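Local structure of glucose-6-phosphate 1-dehydrogenase (Mycobacterium avium, 4LGV) at residues V248-L257 and I437-L448; E282-L290 and A320-W328. The protein probably catalyses the oxidation of glucose 6-phosphate to 6-phosphogluconolactone, the NADP-dependent first step of the oxidative pentose phosphate pathway. All blocks are in the same frame, centred on the assembly; numbering follows the deposited sequence.

Interaction 1 of 2, residues V248-L257 and I437-L448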
loop_
_atom_site.group_PDB
_atom_site.type_symbol
_atom_site.label_atom_id
_atom_site.label_comp_id
_atom_site.label_asym_id
_atom_site.label_seq_id
_atom_site.Cartn_x
_atom_site.Cartn_y
_atom_site.Cartn_z
ATOM N N VAL A 248 -10.933 -8.278 -35.650
ATOM C CA VAL A 248 -9.802 -8.771 -34.831
ATOM C C VAL A 248 -8.449 -8.424 -35.463
ATOM O O VAL A 248 -7.579 -7.806 -34.794
ATOM C CB VAL A 248 -9.888 -10.265 -34.550
ATOM C CG1 VAL A 248 -8.648 -10.768 -33.832
ATOM C CG2 VAL A 248 -11.092 -10.542 -33.692
ATOM N N ARG A 249 -8.257 -8.778 -36.727
ATOM C CA ARG A 249 -6.964 -8.500 -37.376
ATOM C C ARG A 249 -6.763 -7.021 -37.627
ATOM O O ARG A 249 -5.636 -6.528 -37.650
ATOM C CB ARG A 249 -6.844 -9.227 -38.708
ATOM C CG ARG A 249 -6.737 -10.751 -38.596
ATOM C CD ARG A 249 -6.525 -11.335 -39.975
ATOM N NE ARG A 249 -6.491 -12.791 -39.955
ATOM C CZ ARG A 249 -7.555 -13.576 -40.060
ATOM N NH1 ARG A 249 -8.775 -13.060 -40.215
ATOM N NH2 ARG A 249 -7.404 -14.890 -40.016
ATOM N N ASP A 250 -7.869 -6.320 -37.845
ATOM C CA ASP A 250 -7.820 -4.927 -38.260
ATOM C C ASP A 250 -7.415 -4.011 -37.111
ATOM O O ASP A 250 -6.579 -3.167 -37.292
ATOM C CB ASP A 250 -9.179 -4.500 -38.822
ATOM C CG ASP A 250 -9.147 -3.132 -39.435
ATOM O OD1 ASP A 250 -8.159 -2.821 -40.132
ATOM O OD2 ASP A 250 -10.125 -2.364 -39.246
ATOM N N VAL A 251 -8.039 -4.172 -35.946
ATOM C CA VAL A 251 -7.841 -3.242 -34.795
ATOM C C VAL A 251 -7.356 -3.856 -33.484
ATOM O O VAL A 251 -6.725 -3.165 -32.661
ATOM C CB VAL A 251 -9.119 -2.409 -34.494
ATOM C CG1 VAL A 251 -9.528 -1.577 -35.685
ATOM C CG2 VAL A 251 -10.295 -3.311 -34.144
ATOM N N VAL A 252 -7.612 -5.133 -33.275
ATOM C CA VAL A 252 -7.293 -5.747 -31.991
ATOM C C VAL A 252 -5.827 -6.175 -31.861
ATOM O O VAL A 252 -5.144 -5.774 -30.904
ATOM C CB VAL A 252 -8.225 -6.931 -31.676
ATOM C CG1 VAL A 252 -7.841 -7.592 -30.356
ATOM C CG2 VAL A 252 -9.656 -6.453 -31.571
ATOM N N GLN A 253 -5.376 -6.978 -32.815
ATOM C CA GLN A 253 -4.064 -7.611 -32.783
ATOM C C GLN A 253 -2.932 -6.635 -32.508
ATOM O O GLN A 253 -2.035 -6.921 -31.726
ATOM C CB GLN A 253 -3.821 -8.362 -34.102
ATOM C CG GLN A 253 -2.431 -8.982 -34.270
ATOM C CD GLN A 253 -1.439 -8.024 -34.894
ATOM O OE1 GLN A 253 -1.744 -7.364 -35.867
ATOM N NE2 GLN A 253 -0.243 -7.922 -34.313
ATOM N N ASN A 254 -2.964 -5.500 -33.155
ATOM C CA ASN A 254 -1.895 -4.500 -33.046
ATOM C C ASN A 254 -2.384 -3.284 -32.245
ATOM O O ASN A 254 -1.942 -3.062 -31.133
ATOM C CB ASN A 254 -1.390 -4.100 -34.443
ATOM C CG ASN A 254 -0.050 -3.420 -34.413
ATOM O OD1 ASN A 254 0.766 -3.711 -33.566
ATOM N ND2 ASN A 254 0.182 -2.498 -35.333
ATOM N N HIS A 255 -3.325 -2.524 -32.796
ATOM C CA HIS A 255 -3.736 -1.237 -32.197
ATOM C C HIS A 255 -4.183 -1.332 -30.744
ATOM O O HIS A 255 -3.578 -0.704 -29.857
ATOM C CB HIS A 255 -4.841 -0.608 -33.054
ATOM C CG HIS A 255 -5.308 0.740 -32.592
ATOM N ND1 HIS A 255 -4.445 1.738 -32.217
ATOM C CD2 HIS A 255 -6.557 1.272 -32.486
ATOM C CE1 HIS A 255 -5.134 2.815 -31.865
ATOM N NE2 HIS A 255 -6.417 2.568 -32.039
ATOM N N LEU A 256 -5.230 -2.108 -30.485
ATOM C CA LEU A 256 -5.838 -2.086 -29.176
ATOM C C LEU A 256 -4.979 -2.785 -28.143
ATOM O O LEU A 256 -4.912 -2.342 -27.007
ATOM C CB LEU A 256 -7.252 -2.659 -29.205
ATOM C CG LEU A 256 -8.285 -1.842 -29.935
ATOM C CD1 LEU A 256 -9.686 -2.453 -29.853
ATOM C CD2 LEU A 256 -8.348 -0.428 -29.401
ATOM N N LEU A 257 -4.334 -3.888 -28.519
ATOM C CA LEU A 257 -3.392 -4.529 -27.590
ATOM C C LEU A 257 -2.197 -3.634 -27.291
ATOM O O LEU A 257 -1.693 -3.613 -26.175
ATOM C CB LEU A 257 -2.942 -5.877 -28.132
ATOM C CG LEU A 257 -4.008 -6.983 -28.026
ATOM C CD1 LEU A 257 -3.516 -8.276 -28.663
ATOM C CD2 LEU A 257 -4.343 -7.237 -26.573
ATOM N N ILE A 437 4.815 -8.033 -31.960
ATOM C CA ILE A 437 4.006 -8.555 -33.026
ATOM C C ILE A 437 3.730 -10.054 -32.781
ATOM O O ILE A 437 2.586 -10.499 -32.845
ATOM C CB ILE A 437 4.682 -8.271 -34.390
ATOM C CG1 ILE A 437 4.853 -6.744 -34.617
ATOM C CG2 ILE A 437 4.078 -9.151 -35.488
ATOM C CD1 ILE A 437 3.909 -6.102 -35.579
ATOM N N GLU A 438 4.775 -10.815 -32.507
ATOM C CA GLU A 438 4.644 -12.260 -32.342
ATOM C C GLU A 438 3.847 -12.630 -31.103
ATOM O O GLU A 438 3.024 -13.504 -31.156
ATOM C CB GLU A 438 6.012 -12.918 -32.372
ATOM C CG GLU A 438 6.609 -12.733 -33.752
ATOM C CD GLU A 438 7.836 -13.593 -34.059
ATOM O OE1 GLU A 438 8.068 -14.604 -33.355
ATOM O OE2 GLU A 438 8.526 -13.251 -35.072
ATOM N N GLU A 439 4.018 -11.912 -30.020
ATOM C CA GLU A 439 3.205 -12.157 -28.853
ATOM C C GLU A 439 1.745 -11.837 -29.095
ATOM O O GLU A 439 0.883 -12.560 -28.635
ATOM C CB GLU A 439 3.666 -11.314 -27.651
ATOM C CG GLU A 439 5.003 -11.718 -27.043
ATOM C CD GLU A 439 5.049 -13.137 -26.534
ATOM O OE1 GLU A 439 4.063 -13.651 -25.959
ATOM O OE2 GLU A 439 6.087 -13.771 -26.745
ATOM N N THR A 440 1.439 -10.758 -29.800
ATOM C CA THR A 440 0.026 -10.418 -30.015
ATOM C C THR A 440 -0.648 -11.386 -30.963
ATOM O O THR A 440 -1.827 -11.670 -30.795
ATOM C CB THR A 440 -0.192 -8.983 -30.483
ATOM O OG1 THR A 440 0.615 -8.724 -31.618
ATOM C CG2 THR A 440 0.215 -8.005 -29.355
ATOM N N TRP A 441 0.100 -11.919 -31.934
ATOM C CA TRP A 441 -0.443 -12.986 -32.788
ATOM C C TRP A 441 -0.712 -14.258 -31.975
ATOM O O TRP A 441 -1.765 -14.861 -32.129
ATOM C CB TRP A 441 0.474 -13.304 -33.986
ATOM C CG TRP A 441 0.340 -12.284 -35.138
ATOM C CD1 TRP A 441 1.317 -11.452 -35.608
ATOM C CD2 TRP A 441 -0.832 -11.982 -35.870
ATOM N NE1 TRP A 441 0.830 -10.654 -36.597
ATOM C CE2 TRP A 441 -0.499 -10.940 -36.772
ATOM C CE3 TRP A 441 -2.152 -12.456 -35.834
ATOM C CZ2 TRP A 441 -1.426 -10.389 -37.659
ATOM C CZ3 TRP A 441 -3.075 -11.914 -36.722
ATOM C CH2 TRP A 441 -2.703 -10.894 -37.625
ATOM N N ARG A 442 0.204 -14.621 -31.070
ATOM C CA ARG A 442 -0.044 -15.769 -30.190
ATOM C C ARG A 442 -1.331 -15.552 -29.399
ATOM O O ARG A 442 -2.164 -16.444 -29.306
ATOM C CB ARG A 442 1.114 -15.951 -29.214
ATOM C CG ARG A 442 0.831 -16.966 -28.104
ATOM C CD ARG A 442 1.906 -17.016 -27.039
ATOM N NE ARG A 442 2.057 -15.762 -26.288
ATOM C CZ ARG A 442 1.232 -15.308 -25.343
ATOM N NH1 ARG A 442 0.145 -15.961 -24.997
ATOM N NH2 ARG A 442 1.505 -14.180 -24.711
ATOM N N ILE A 443 -1.500 -14.345 -28.859
ATOM C CA ILE A 443 -2.661 -14.034 -28.044
ATOM C C ILE A 443 -3.970 -14.212 -28.800
ATOM O O ILE A 443 -4.888 -14.843 -28.283
ATOM C CB ILE A 443 -2.553 -12.619 -27.449
ATOM C CG1 ILE A 443 -1.447 -12.605 -26.410
ATOM C CG2 ILE A 443 -3.834 -12.197 -26.774
ATOM C CD1 ILE A 443 -0.956 -11.234 -26.057
ATOM N N VAL A 444 -4.047 -13.711 -30.027
ATOM C CA VAL A 444 -5.329 -13.720 -30.788
ATOM C C VAL A 444 -5.564 -15.007 -31.581
ATOM O O VAL A 444 -6.677 -15.285 -31.996
ATOM C CB VAL A 444 -5.485 -12.509 -31.742
ATOM C CG1 VAL A 444 -5.364 -11.196 -30.988
ATOM C CG2 VAL A 444 -4.484 -12.546 -32.899
ATOM N N GLN A 445 -4.524 -15.797 -31.797
ATOM C CA GLN A 445 -4.638 -16.951 -32.699
ATOM C C GLN A 445 -5.858 -17.872 -32.446
ATOM O O GLN A 445 -6.467 -18.317 -33.376
ATOM C CB GLN A 445 -3.339 -17.753 -32.679
ATOM C CG GLN A 445 -3.280 -18.788 -33.773
ATOM C CD GLN A 445 -3.306 -18.094 -35.114
ATOM O OE1 GLN A 445 -4.013 -18.520 -36.007
ATOM N NE2 GLN A 445 -2.639 -16.934 -35.219
ATOM N N PRO A 446 -6.203 -18.152 -31.183
ATOM C CA PRO A 446 -7.249 -19.146 -30.949
ATOM C C PRO A 446 -8.584 -18.680 -31.469
ATOM O O PRO A 446 -9.370 -19.488 -31.963
ATOM C CB PRO A 446 -7.287 -19.279 -29.429
ATOM C CG PRO A 446 -5.899 -18.968 -29.008
ATOM C CD PRO A 446 -5.419 -17.887 -29.959
ATOM N N VAL A 447 -8.816 -17.378 -31.405
ATOM C CA VAL A 447 -10.025 -16.783 -31.981
ATOM C C VAL A 447 -10.025 -16.825 -33.516
ATOM O O VAL A 447 -11.083 -16.958 -34.153
ATOM C CB VAL A 447 -10.186 -15.345 -31.447
ATOM C CG1 VAL A 447 -11.086 -14.517 -32.324
ATOM C CG2 VAL A 447 -10.742 -15.400 -30.046
ATOM N N LEU A 448 -8.851 -16.732 -34.129
ATOM C CA LEU A 448 -8.755 -16.867 -35.581
ATOM C C LEU A 448 -9.019 -18.300 -36.010
ATOM O O LEU A 448 -9.614 -18.538 -37.048
ATOM C CB LEU A 448 -7.372 -16.444 -36.086
ATOM C CG LEU A 448 -6.878 -15.029 -35.706
ATOM C CD1 LEU A 448 -5.489 -14.794 -36.297
ATOM C CD2 LEU A 448 -7.857 -13.941 -36.143
HETATM O O HOH W 1 1.706 -5.446 -31.610
#
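A buried helix-helix crossing in the C-terminal domain centres on Gln253, a knob set in the hole formed by Ile437, Thr440, Trp441 and Val444. The segments of helix 246-264 and helix 434-449 run at 131° to each other, and their axes approach to 9.2 Å. Gln253 uses its whole side chain. CG leaves anti to the backbone N and the chain then bends (chi2 -89°), which lays the amide flat over the Trp441 indole. CG stands over the six-membered ring as a CH-pi contact, 3.5 Å from its centroid. The amide and ring planes are 8° apart. At the end of the amide, NE2 donates to Thr440 OG1 at 2.9 Å, close to the amide plane. Leu169 and Ala172 of helix 169-180 also touch Trp441. Val252 and Leu256 turn to strand 335-340, so helix 246-264 lies between helix 434-449 and the large sheet. One turn on, Leu257 CD1 meets Thr440 CG2 at 3.8 Å. At the other end, Val248 packs on Val444, Val447 and Leu448. Arg249 donates from NE to His167 O, and Leu448 CD2 sits over its guanidinium face, 3.9 Å from Arg249 CZ.

Interaction 2 of 2, residues E282-L290 and A320-W328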
loop_
_atom_site.group_PDB
_atom_site.type_symbol
_atom_site.label_atom_id
_atom_site.label_comp_id
_atom_site.label_asym_id
_atom_site.label_seq_id
_atom_site.Cartn_x
_atom_site.Cartn_y
_atom_site.Cartn_z
ATOM N N GLU A 282 6.911 -7.109 -22.258
ATOM C CA GLU A 282 6.693 -7.753 -20.959
ATOM C C GLU A 282 5.216 -7.943 -20.630
ATOM O O GLU A 282 4.882 -8.889 -19.954
ATOM C CB GLU A 282 7.250 -6.912 -19.802
ATOM C CG GLU A 282 8.714 -6.949 -19.693
ATOM C CD GLU A 282 9.196 -6.171 -18.460
ATOM O OE1 GLU A 282 8.375 -5.426 -17.721
ATOM O OE2 GLU A 282 10.428 -6.313 -18.272
ATOM N N VAL A 283 4.389 -6.965 -20.993
ATOM C CA VAL A 283 2.969 -7.058 -20.735
ATOM C C VAL A 283 2.426 -8.265 -21.472
ATOM O O VAL A 283 1.744 -9.088 -20.905
ATOM C CB VAL A 283 2.206 -5.810 -21.200
ATOM C CG1 VAL A 283 0.696 -6.026 -21.096
ATOM C CG2 VAL A 283 2.591 -4.602 -20.369
ATOM N N PHE A 284 2.710 -8.330 -22.764
ATOM C CA PHE A 284 2.114 -9.359 -23.621
ATOM C C PHE A 284 2.567 -10.746 -23.154
ATOM O O PHE A 284 1.797 -11.723 -23.237
ATOM C CB PHE A 284 2.488 -9.118 -25.097
ATOM C CG PHE A 284 1.983 -7.832 -25.664
ATOM C CD1 PHE A 284 0.673 -7.400 -25.402
ATOM C CD2 PHE A 284 2.799 -7.053 -26.459
ATOM C CE1 PHE A 284 0.207 -6.222 -25.936
ATOM C CE2 PHE A 284 2.331 -5.855 -26.978
ATOM C CZ PHE A 284 1.020 -5.441 -26.733
ATOM N N ARG A 285 3.795 -10.838 -22.660
ATOM C CA ARG A 285 4.325 -12.152 -22.206
ATOM C C ARG A 285 3.613 -12.688 -20.984
ATOM O O ARG A 285 3.722 -13.856 -20.694
ATOM C CB ARG A 285 5.826 -12.083 -21.972
ATOM C CG ARG A 285 6.500 -11.970 -23.333
ATOM C CD ARG A 285 7.994 -11.890 -23.289
ATOM N NE ARG A 285 8.521 -13.124 -22.733
ATOM C CZ ARG A 285 9.732 -13.259 -22.213
ATOM N NH1 ARG A 285 10.547 -12.225 -22.123
ATOM N NH2 ARG A 285 10.106 -14.444 -21.753
ATOM N N ALA A 286 2.879 -11.847 -20.280
ATOM C CA ALA A 286 2.151 -12.259 -19.103
ATOM C C ALA A 286 0.681 -12.422 -19.424
ATOM O O ALA A 286 -0.137 -12.633 -18.504
ATOM C CB ALA A 286 2.309 -11.221 -17.967
ATOM N N MET A 287 0.324 -12.307 -20.692
ATOM C CA MET A 287 -1.066 -12.503 -21.103
ATOM C C MET A 287 -1.260 -13.904 -21.697
ATOM O O MET A 287 -0.574 -14.294 -22.610
ATOM C CB MET A 287 -1.478 -11.470 -22.176
ATOM C CG MET A 287 -1.470 -10.014 -21.690
ATOM S SD MET A 287 -1.965 -8.759 -22.884
ATOM C CE MET A 287 -3.725 -9.119 -23.075
ATOM N N PRO A 288 -2.246 -14.648 -21.211
ATOM C CA PRO A 288 -2.599 -15.905 -21.834
ATOM C C PRO A 288 -3.308 -15.663 -23.170
ATOM O O PRO A 288 -3.887 -14.603 -23.394
ATOM C CB PRO A 288 -3.564 -16.536 -20.830
ATOM C CG PRO A 288 -4.187 -15.400 -20.117
ATOM C CD PRO A 288 -3.205 -14.249 -20.170
ATOM N N SER A 289 -3.256 -16.652 -24.039
ATOM C CA SER A 289 -4.009 -16.601 -25.271
ATOM C C SER A 289 -5.513 -16.482 -25.002
ATOM O O SER A 289 -6.009 -16.966 -24.010
ATOM C CB SER A 289 -3.665 -17.823 -26.126
ATOM O OG SER A 289 -3.962 -19.012 -25.433
ATOM N N LEU A 290 -6.217 -15.839 -25.915
ATOM C CA LEU A 290 -7.660 -15.647 -25.741
ATOM C C LEU A 290 -8.418 -16.982 -25.672
ATOM O O LEU A 290 -8.056 -17.950 -26.365
ATOM C CB LEU A 290 -8.237 -14.815 -26.873
ATOM C CG LEU A 290 -7.725 -13.407 -27.048
ATOM C CD1 LEU A 290 -8.363 -12.799 -28.261
ATOM C CD2 LEU A 290 -8.057 -12.590 -25.825
ATOM N N ALA A 320 -16.129 -8.578 -29.309
ATOM C CA ALA A 320 -16.028 -8.313 -27.908
ATOM C C ALA A 320 -15.367 -9.519 -27.274
ATOM O O ALA A 320 -15.666 -10.648 -27.652
ATOM C CB ALA A 320 -17.377 -8.085 -27.308
ATOM N N LEU A 321 -14.433 -9.277 -26.349
ATOM C CA LEU A 321 -13.628 -10.356 -25.798
ATOM C C LEU A 321 -13.163 -10.079 -24.370
ATOM O O LEU A 321 -13.231 -8.961 -23.879
ATOM C CB LEU A 321 -12.439 -10.635 -26.692
ATOM C CG LEU A 321 -11.392 -9.528 -26.833
ATOM C CD1 LEU A 321 -10.347 -9.521 -25.690
ATOM C CD2 LEU A 321 -10.679 -9.648 -28.167
ATOM N N ARG A 322 -12.721 -11.133 -23.709
ATOM C CA ARG A 322 -12.194 -11.044 -22.378
ATOM C C ARG A 322 -10.757 -11.516 -22.394
ATOM O O ARG A 322 -10.472 -12.553 -22.941
ATOM C CB ARG A 322 -13.005 -11.910 -21.394
ATOM C CG ARG A 322 -12.486 -11.893 -19.951
ATOM C CD ARG A 322 -13.403 -12.741 -19.058
ATOM N NE ARG A 322 -13.016 -12.685 -17.649
ATOM C CZ ARG A 322 -13.827 -12.928 -16.601
ATOM N NH1 ARG A 322 -15.112 -13.249 -16.758
ATOM N NH2 ARG A 322 -13.345 -12.859 -15.365
ATOM N N THR A 323 -9.894 -10.780 -21.716
ATOM C CA THR A 323 -8.514 -11.187 -21.530
ATOM C C THR A 323 -8.029 -10.755 -20.130
ATOM O O THR A 323 -8.827 -10.380 -19.250
ATOM C CB THR A 323 -7.629 -10.582 -22.639
ATOM O OG1 THR A 323 -6.299 -11.052 -22.490
ATOM C CG2 THR A 323 -7.630 -9.075 -22.567
ATOM N N GLU A 324 -6.739 -10.893 -19.897
ATOM C CA GLU A 324 -6.173 -10.603 -18.597
ATOM C C GLU A 324 -4.658 -10.460 -18.722
ATOM O O GLU A 324 -4.059 -10.919 -19.697
ATOM C CB GLU A 324 -6.504 -11.713 -17.571
ATOM C CG GLU A 324 -5.861 -13.029 -17.900
ATOM C CD GLU A 324 -6.036 -14.155 -16.883
ATOM O OE1 GLU A 324 -5.707 -14.006 -15.681
ATOM O OE2 GLU A 324 -6.444 -15.218 -17.338
ATOM N N ILE A 325 -4.061 -9.845 -17.718
ATOM C CA ILE A 325 -2.591 -9.724 -17.613
ATOM C C ILE A 325 -2.184 -10.323 -16.257
ATOM O O ILE A 325 -2.492 -9.765 -15.201
ATOM C CB ILE A 325 -2.164 -8.263 -17.696
ATOM C CG1 ILE A 325 -2.575 -7.676 -19.031
ATOM C CG2 ILE A 325 -0.669 -8.117 -17.531
ATOM C CD1 ILE A 325 -2.463 -6.162 -19.075
ATOM N N ASP A 326 -1.530 -11.472 -16.304
ATOM C CA ASP A 326 -1.316 -12.294 -15.116
ATOM C C ASP A 326 0.017 -11.996 -14.448
ATOM O O ASP A 326 0.897 -12.865 -14.369
ATOM C CB ASP A 326 -1.424 -13.783 -15.488
ATOM C CG ASP A 326 -1.465 -14.689 -14.275
ATOM O OD1 ASP A 326 -2.006 -14.311 -13.206
ATOM O OD2 ASP A 326 -0.922 -15.830 -14.416
ATOM N N ASN A 327 0.148 -10.781 -13.926
ATOM C CA ASN A 327 1.388 -10.385 -13.248
ATOM C C ASN A 327 1.111 -9.704 -11.910
ATOM O O ASN A 327 -0.030 -9.681 -11.476
ATOM C CB ASN A 327 2.249 -9.574 -14.184
ATOM C CG ASN A 327 1.706 -8.172 -14.464
ATOM O OD1 ASN A 327 0.754 -7.697 -13.859
ATOM N ND2 ASN A 327 2.351 -7.495 -15.414
ATOM N N TRP A 328 2.131 -9.171 -11.251
ATOM C CA TRP A 328 1.942 -8.569 -9.926
ATOM C C TRP A 328 1.021 -7.350 -9.945
ATOM O O TRP A 328 0.365 -7.061 -8.963
ATOM C CB TRP A 328 3.264 -8.168 -9.309
ATOM C CG TRP A 328 4.087 -9.310 -8.802
ATOM C CD1 TRP A 328 3.819 -10.628 -8.923
ATOM C CD2 TRP A 328 5.362 -9.222 -8.129
ATOM N NE1 TRP A 328 4.831 -11.370 -8.365
ATOM C CE2 TRP A 328 5.780 -10.523 -7.857
ATOM C CE3 TRP A 328 6.160 -8.166 -7.712
ATOM C CZ2 TRP A 328 6.987 -10.806 -7.198
ATOM C CZ3 TRP A 328 7.369 -8.437 -7.066
ATOM C CH2 TRP A 328 7.771 -9.734 -6.817
HETATM O O HOH W 2 4.354 -8.540 -17.227
HETATM O O HOH W 3 -6.422 -13.471 -22.876
#
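Ala286 O accepts the backbone N-H of Asp326 at 2.9 Å, with an N-H...O angle of 163°. This is the one direct hydrogen bond between the two segments. It joins the turn after helix 273-284 to the chain that continues strand 318-323 of the large mixed sheet. A type I beta turn from Phe284 to Met287 reverses the chain and presents Ala286 O. Beyond it, residues 286-290 run antiparallel to 323-326. Asp326 is the centre of an inverse gamma turn, and its OD2 bonds to Ser361 OG of a second subunit. This end of the contact is therefore part of a subunit interface.

Apolar side chains fill the inner side. Ile325 reaches Val283 through CD1, which lies 3.8 Å from Val283 CG1. Its CG1 meets Met287 CG at 3.7 Å. The methionine chain is extended as far as SD and then bends (chi3 69°), which brings CE to 3.3 Å from Thr323 OG1. Outside, the Pro288 ring lies across the Glu324 chain, with Pro288 CG 3.6 Å from Glu324 OE2. A water bridges the segments: it donates to Glu282 O and accepts from Asn327 ND2, while Asn327 OD1 bonds to Trp330 N. A second water donates to Pro288 O; its short approach to Thr323 OG1 leaves that link doubtful. Farther along, Leu290 crosses Leu321 at about a right angle. Both methyls of each leucine are used: Leu290 CD2 meets Leu321 CD1 at 3.8 Å, and Leu290 CD1 meets Leu321 CD2 at 3.9 Å.

Interaction 2 is nested inside the chain loop that interaction 1 closes, and their centres are about 12 Å apart. Segment 282-290 joins them. Leu290 N probably bonds to Ile443 O at 2.9 Å. Helix 434-449 is kinked here: Pro446 has no N-H, and Val447 N makes no bond back to Ile443 O. Arg442, already paired with Glu439, probably also donates from NH2 to Met287 O at 3.0 Å. The Phe284 ring packs on Leu257 and Thr440. Within interaction 1, Asn254 ND2 bonds to Asp192 OD2 in the sequence RVDHFLGK, which resembles the family's substrate-binding signature. Interaction 2 instead faces neighbouring subunits.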